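Long-range contacts in structure-specific endonuclease subunit slx4 (Schizosaccharomyces pombe, PDB 4ZDT), which is the regulatory subunit, here its C-terminal slx1-binding domain, of the slx1-slx4 endonuclease that cuts branched DNA near junctions in repair and recombination: residues 10-15 / 48-53; 34-39 / 54-59. All blocks are in the same frame, centred on the assembly; numbering follows the deposited sequence.

Contact 1: 10-15 / 48-53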
# COMPACT_ATOMS: atom_id res chain seq x y z
N ARG B 10 2.96 -13.80 -3.41
CA ARG B 10 1.66 -13.26 -3.81
C ARG B 10 0.65 -13.36 -2.67
O ARG B 10 -0.11 -12.43 -2.43
CB ARG B 10 1.15 -13.99 -5.07
CG ARG B 10 -0.13 -13.39 -5.68
CD ARG B 10 -0.54 -14.19 -6.92
NE ARG B 10 -1.65 -13.57 -7.67
CZ ARG B 10 -2.93 -13.59 -7.29
NH1 ARG B 10 -3.30 -14.17 -6.15
NH2 ARG B 10 -3.84 -13.02 -8.06
N ALA B 11 0.69 -14.49 -1.95
CA ALA B 11 -0.13 -14.69 -0.76
C ALA B 11 0.13 -13.65 0.33
O ALA B 11 -0.83 -13.19 0.97
CB ALA B 11 0.06 -16.11 -0.21
N ILE B 12 1.39 -13.25 0.53
CA ILE B 12 1.69 -12.20 1.51
C ILE B 12 1.02 -10.88 1.06
O ILE B 12 0.34 -10.21 1.85
CB ILE B 12 3.22 -11.99 1.76
CG1 ILE B 12 3.89 -13.29 2.28
CG2 ILE B 12 3.47 -10.83 2.74
CD1 ILE B 12 5.43 -13.30 2.09
N SER B 13 1.20 -10.54 -0.23
CA SER B 13 0.59 -9.33 -0.77
C SER B 13 -0.93 -9.35 -0.61
O SER B 13 -1.54 -8.34 -0.22
CB SER B 13 0.97 -9.12 -2.24
OG SER B 13 2.39 -9.00 -2.38
N GLN B 14 -1.54 -10.51 -0.90
CA GLN B 14 -2.99 -10.66 -0.77
C GLN B 14 -3.47 -10.45 0.65
O GLN B 14 -4.49 -9.80 0.85
CB GLN B 14 -3.50 -11.99 -1.34
CG GLN B 14 -3.33 -12.12 -2.85
CD GLN B 14 -4.03 -11.02 -3.63
OE1 GLN B 14 -5.25 -10.86 -3.54
NE2 GLN B 14 -3.26 -10.26 -4.39
N VAL B 15 -2.73 -10.94 1.64
CA VAL B 15 -3.12 -10.72 3.02
C VAL B 15 -3.04 -9.23 3.42
O VAL B 15 -3.96 -8.68 4.08
CB VAL B 15 -2.28 -11.56 4.01
CG1 VAL B 15 -2.63 -11.18 5.41
CG2 VAL B 15 -2.55 -13.08 3.79
N LEU B 48 -1.80 -17.11 7.74
CA LEU B 48 -0.69 -17.19 6.78
C LEU B 48 0.65 -17.45 7.46
O LEU B 48 1.23 -16.55 8.07
CB LEU B 48 -0.59 -15.94 5.89
CG LEU B 48 0.46 -16.06 4.75
CD1 LEU B 48 -0.04 -16.98 3.67
CD2 LEU B 48 0.82 -14.71 4.14
N ASN B 49 1.15 -18.69 7.34
CA ASN B 49 2.46 -19.06 7.93
C ASN B 49 3.58 -18.94 6.90
O ASN B 49 3.61 -19.70 5.93
CB ASN B 49 2.45 -20.51 8.45
CG ASN B 49 1.27 -20.80 9.36
OD1 ASN B 49 0.50 -21.75 9.13
ND2 ASN B 49 1.14 -20.02 10.41
N VAL B 50 4.48 -17.99 7.14
CA VAL B 50 5.66 -17.77 6.29
C VAL B 50 6.89 -17.50 7.14
O VAL B 50 6.79 -17.01 8.27
CB VAL B 50 5.45 -16.61 5.29
CG1 VAL B 50 4.33 -16.95 4.32
CG2 VAL B 50 5.15 -15.29 6.04
N SER B 51 8.05 -17.81 6.57
CA SER B 51 9.33 -17.66 7.24
C SER B 51 9.79 -16.22 7.19
O SER B 51 9.32 -15.44 6.36
CB SER B 51 10.38 -18.53 6.53
OG SER B 51 10.55 -18.08 5.18
N LEU B 52 10.73 -15.87 8.06
CA LEU B 52 11.40 -14.57 8.00
C LEU B 52 12.16 -14.35 6.70
O LEU B 52 12.19 -13.23 6.19
CB LEU B 52 12.33 -14.38 9.21
CG LEU B 52 11.65 -14.22 10.58
CD1 LEU B 52 12.70 -13.89 11.66
CD2 LEU B 52 10.57 -13.13 10.53
N ASP B 53 12.75 -15.42 6.14
CA ASP B 53 13.41 -15.31 4.83
C ASP B 53 12.43 -14.94 3.72
O ASP B 53 12.75 -14.11 2.85
CB ASP B 53 14.15 -16.60 4.46
CG ASP B 53 15.46 -16.79 5.24
OD1 ASP B 53 15.92 -15.83 5.89
OD2 ASP B 53 16.02 -17.90 5.20

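Contact 2: 34-39 / 54-59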
# COMPACT_ATOMS: atom_id res chain seq x y z
N ILE B 34 8.57 -1.60 8.56
CA ILE B 34 7.82 -2.72 9.10
C ILE B 34 8.74 -3.53 10.03
O ILE B 34 9.90 -3.72 9.70
CB ILE B 34 7.31 -3.58 7.89
CG1 ILE B 34 6.46 -2.72 6.93
CG2 ILE B 34 6.61 -4.87 8.30
CD1 ILE B 34 5.24 -2.09 7.57
N ASP B 35 8.24 -3.94 11.19
CA ASP B 35 8.96 -4.87 12.08
C ASP B 35 8.69 -6.29 11.57
O ASP B 35 7.57 -6.80 11.68
CB ASP B 35 8.51 -4.70 13.54
CG ASP B 35 9.21 -5.68 14.50
OD1 ASP B 35 9.41 -6.87 14.16
OD2 ASP B 35 9.54 -5.25 15.63
N VAL B 36 9.72 -6.92 11.01
CA VAL B 36 9.55 -8.22 10.34
C VAL B 36 9.01 -9.31 11.27
O VAL B 36 8.09 -10.04 10.90
CB VAL B 36 10.84 -8.67 9.65
CG1 VAL B 36 10.66 -10.02 9.01
CG2 VAL B 36 11.20 -7.67 8.59
N GLU B 37 9.57 -9.38 12.48
CA GLU B 37 9.10 -10.33 13.48
C GLU B 37 7.64 -10.08 13.87
O GLU B 37 6.86 -11.03 13.96
CB GLU B 37 10.02 -10.35 14.71
CG GLU B 37 11.31 -11.15 14.45
CD GLU B 37 12.48 -10.75 15.35
OE1 GLU B 37 12.24 -10.32 16.51
OE2 GLU B 37 13.64 -10.87 14.90
N GLU B 38 7.27 -8.82 14.08
CA GLU B 38 5.87 -8.49 14.37
C GLU B 38 4.94 -8.84 13.20
O GLU B 38 3.86 -9.41 13.41
CB GLU B 38 5.71 -7.02 14.78
CG GLU B 38 6.18 -6.71 16.22
CD GLU B 38 6.09 -5.22 16.56
OE1 GLU B 38 5.34 -4.47 15.89
OE2 GLU B 38 6.78 -4.79 17.52
N PHE B 39 5.40 -8.54 11.98
CA PHE B 39 4.69 -8.83 10.71
C PHE B 39 4.44 -10.33 10.55
O PHE B 39 3.32 -10.74 10.18
CB PHE B 39 5.52 -8.28 9.53
CG PHE B 39 4.83 -8.36 8.16
CD1 PHE B 39 3.44 -8.12 8.01
CD2 PHE B 39 5.58 -8.59 7.01
CE1 PHE B 39 2.82 -8.16 6.74
CE2 PHE B 39 4.98 -8.61 5.73
CZ PHE B 39 3.59 -8.40 5.60
N LEU B 54 11.25 -15.54 3.75
CA LEU B 54 10.21 -15.24 2.77
C LEU B 54 9.73 -13.80 2.91
O LEU B 54 9.42 -13.14 1.91
CB LEU B 54 9.03 -16.20 2.93
CG LEU B 54 9.08 -17.48 2.09
CD1 LEU B 54 7.83 -18.31 2.30
CD2 LEU B 54 9.27 -17.15 0.62
N ILE B 55 9.68 -13.31 4.14
CA ILE B 55 9.24 -11.93 4.41
C ILE B 55 10.29 -10.94 3.94
O ILE B 55 9.98 -10.00 3.22
CB ILE B 55 8.87 -11.71 5.90
CG1 ILE B 55 7.58 -12.46 6.21
CG2 ILE B 55 8.71 -10.20 6.20
CD1 ILE B 55 7.34 -12.68 7.71
N LYS B 56 11.55 -11.18 4.31
CA LYS B 56 12.65 -10.31 3.89
C LYS B 56 12.75 -10.22 2.37
O LYS B 56 12.93 -9.12 1.83
CB LYS B 56 13.98 -10.75 4.52
CG LYS B 56 13.97 -10.63 6.04
CD LYS B 56 15.18 -11.30 6.69
CE LYS B 56 15.15 -11.08 8.20
NZ LYS B 56 16.27 -11.78 8.90
N SER B 57 12.62 -11.36 1.68
CA SER B 57 12.72 -11.37 0.21
C SER B 57 11.52 -10.69 -0.43
O SER B 57 11.66 -10.01 -1.44
CB SER B 57 12.92 -12.79 -0.37
OG SER B 57 11.85 -13.67 -0.06
N TRP B 58 10.35 -10.88 0.18
CA TRP B 58 9.13 -10.20 -0.26
C TRP B 58 9.32 -8.69 -0.13
O TRP B 58 9.11 -7.96 -1.09
CB TRP B 58 7.92 -10.71 0.54
CG TRP B 58 6.63 -10.06 0.17
CD1 TRP B 58 5.80 -10.38 -0.87
CD2 TRP B 58 6.00 -8.98 0.86
NE1 TRP B 58 4.70 -9.55 -0.88
CE2 TRP B 58 4.80 -8.68 0.18
CE3 TRP B 58 6.34 -8.24 2.01
CZ2 TRP B 58 3.93 -7.66 0.60
CZ3 TRP B 58 5.47 -7.24 2.43
CH2 TRP B 58 4.27 -6.96 1.73
N CYS B 59 9.74 -8.23 1.05
CA CYS B 59 9.96 -6.80 1.29
C CYS B 59 10.95 -6.22 0.28
O CYS B 59 10.71 -5.15 -0.30
CB CYS B 59 10.45 -6.51 2.72
SG CYS B 59 9.30 -6.79 4.09

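Contact 1: 10-15 / 48-53
L48 reaches onto helix 3-18 and sets its isobutyl end among A11, I12 and V15, which lie on neighbouring turns of that helix. Its two methyls divide the work. CD2 lies against the helix backbone, 3.7 Å from I12 CA, and is flanked by V15 CG2 at 3.8 Å; CD1 turns the other way, to A11 CB at 4.0 Å. L48 CG stands anti to the backbone N (chi1 -173°), which carries the fork away from its own extended loop and in among the three residues. The I12 side chain runs at about a right angle to that of L48, its CG1 3.9 Å from L48 CD2. The same CG1 meets V50 more loosely, 4.2 Å from V50 CG1. The helix itself is held by its own backbone bonds, V15 N to A11 O among them.

The loop has polar partners outside the contact: V50 O accepts from Q40 NE2 of helix 36-45, and S51, the N-cap of helix 52-62, bonds through OG to L54 N. On helix 3-18, V15 also touches L43, while S13 OG bonds to C45 O of the slx1 chain, and Q14 NE2 to E44 OE1 of the slx1 chain. One face of the helix thus receives the loop as another binds slx1. This is loop-to-helix packing within the helical Slx4 C-terminal domain, the lead-in to helix 52-62 lying on helix 3-18. The close side-chain pairs between 10-15 and 48-53 are all carbon to carbon, so the hold rests on hydrophobic burial and shape.

Contact 2: 34-39 / 54-59
I55 is the first residue of 54-59 to meet helix 36-45, and it does so with its CG2 methyl. CG2 lies anti to the backbone N, the branch that faces V36 and F39. V36 CG1 presses on it at 3.4 Å, tighter than usual for two carbons, the two side chains sliding past each other in opposite directions. The same methyl sits at the edge of the F39 ring, near its plane, 3.6 Å from F39 CD2. K56, more exposed, adds only a marginal touch, its CG 4.5 Å from V36 CG1; its ammonium NZ remains 6.6 Å from E37 OE2, a distance at which any attraction would be weak. W58 closes the contact one turn after I55. With CG anti to the backbone N (chi1 179°), its indole extends toward F39, and W58 CZ3 comes within 3.6 Å of F39 CE2. The rings meet obliquely, centroids 5.7 Å apart and planes at 38°. Replacing F39 with an alanine would probably open a gap beside the W58 six-membered ring and take away the edge against which I55 CG2 rests. D35, the N-cap just before helix 36-45, accepts through OD1 from E38 N in a nearly straight bond (2.9 Å, 170°) that comes from above the carboxylate plane.

Around this pair of helices, helix 3-18 supplies I12 to both F39 and W58, and S13 OG takes the indole NE1 in a hydrogen bond. Helix 23-29 adds V24 against F39 and I28 against W58, while I34 pairs through its backbone with L65 and K67 of the C-terminal tail. W58 also packs on V47 of the slx1 chain, placing this all-helical core beside the subunit interface.

Contact 2 is the buried one, joining helices 36-45 and 52-62, whereas contact 1 lies nearer the surface, where the loop entering helix 52-62 crosses helix 3-18. Both depend on apolar packing, but contact 1 uses aliphatic carbons alone and contact 2 adds two aromatic rings. Their centres are 9 Å apart and they touch directly: the indole of contact 2 lies against helix 3-18 of contact 1, V50 packs on I55, and L52 on V36. Helix 52-62 and its lead-in loop thus serve both contacts, tying helix 3-18 and helix 36-45 into one compact Slx4 domain.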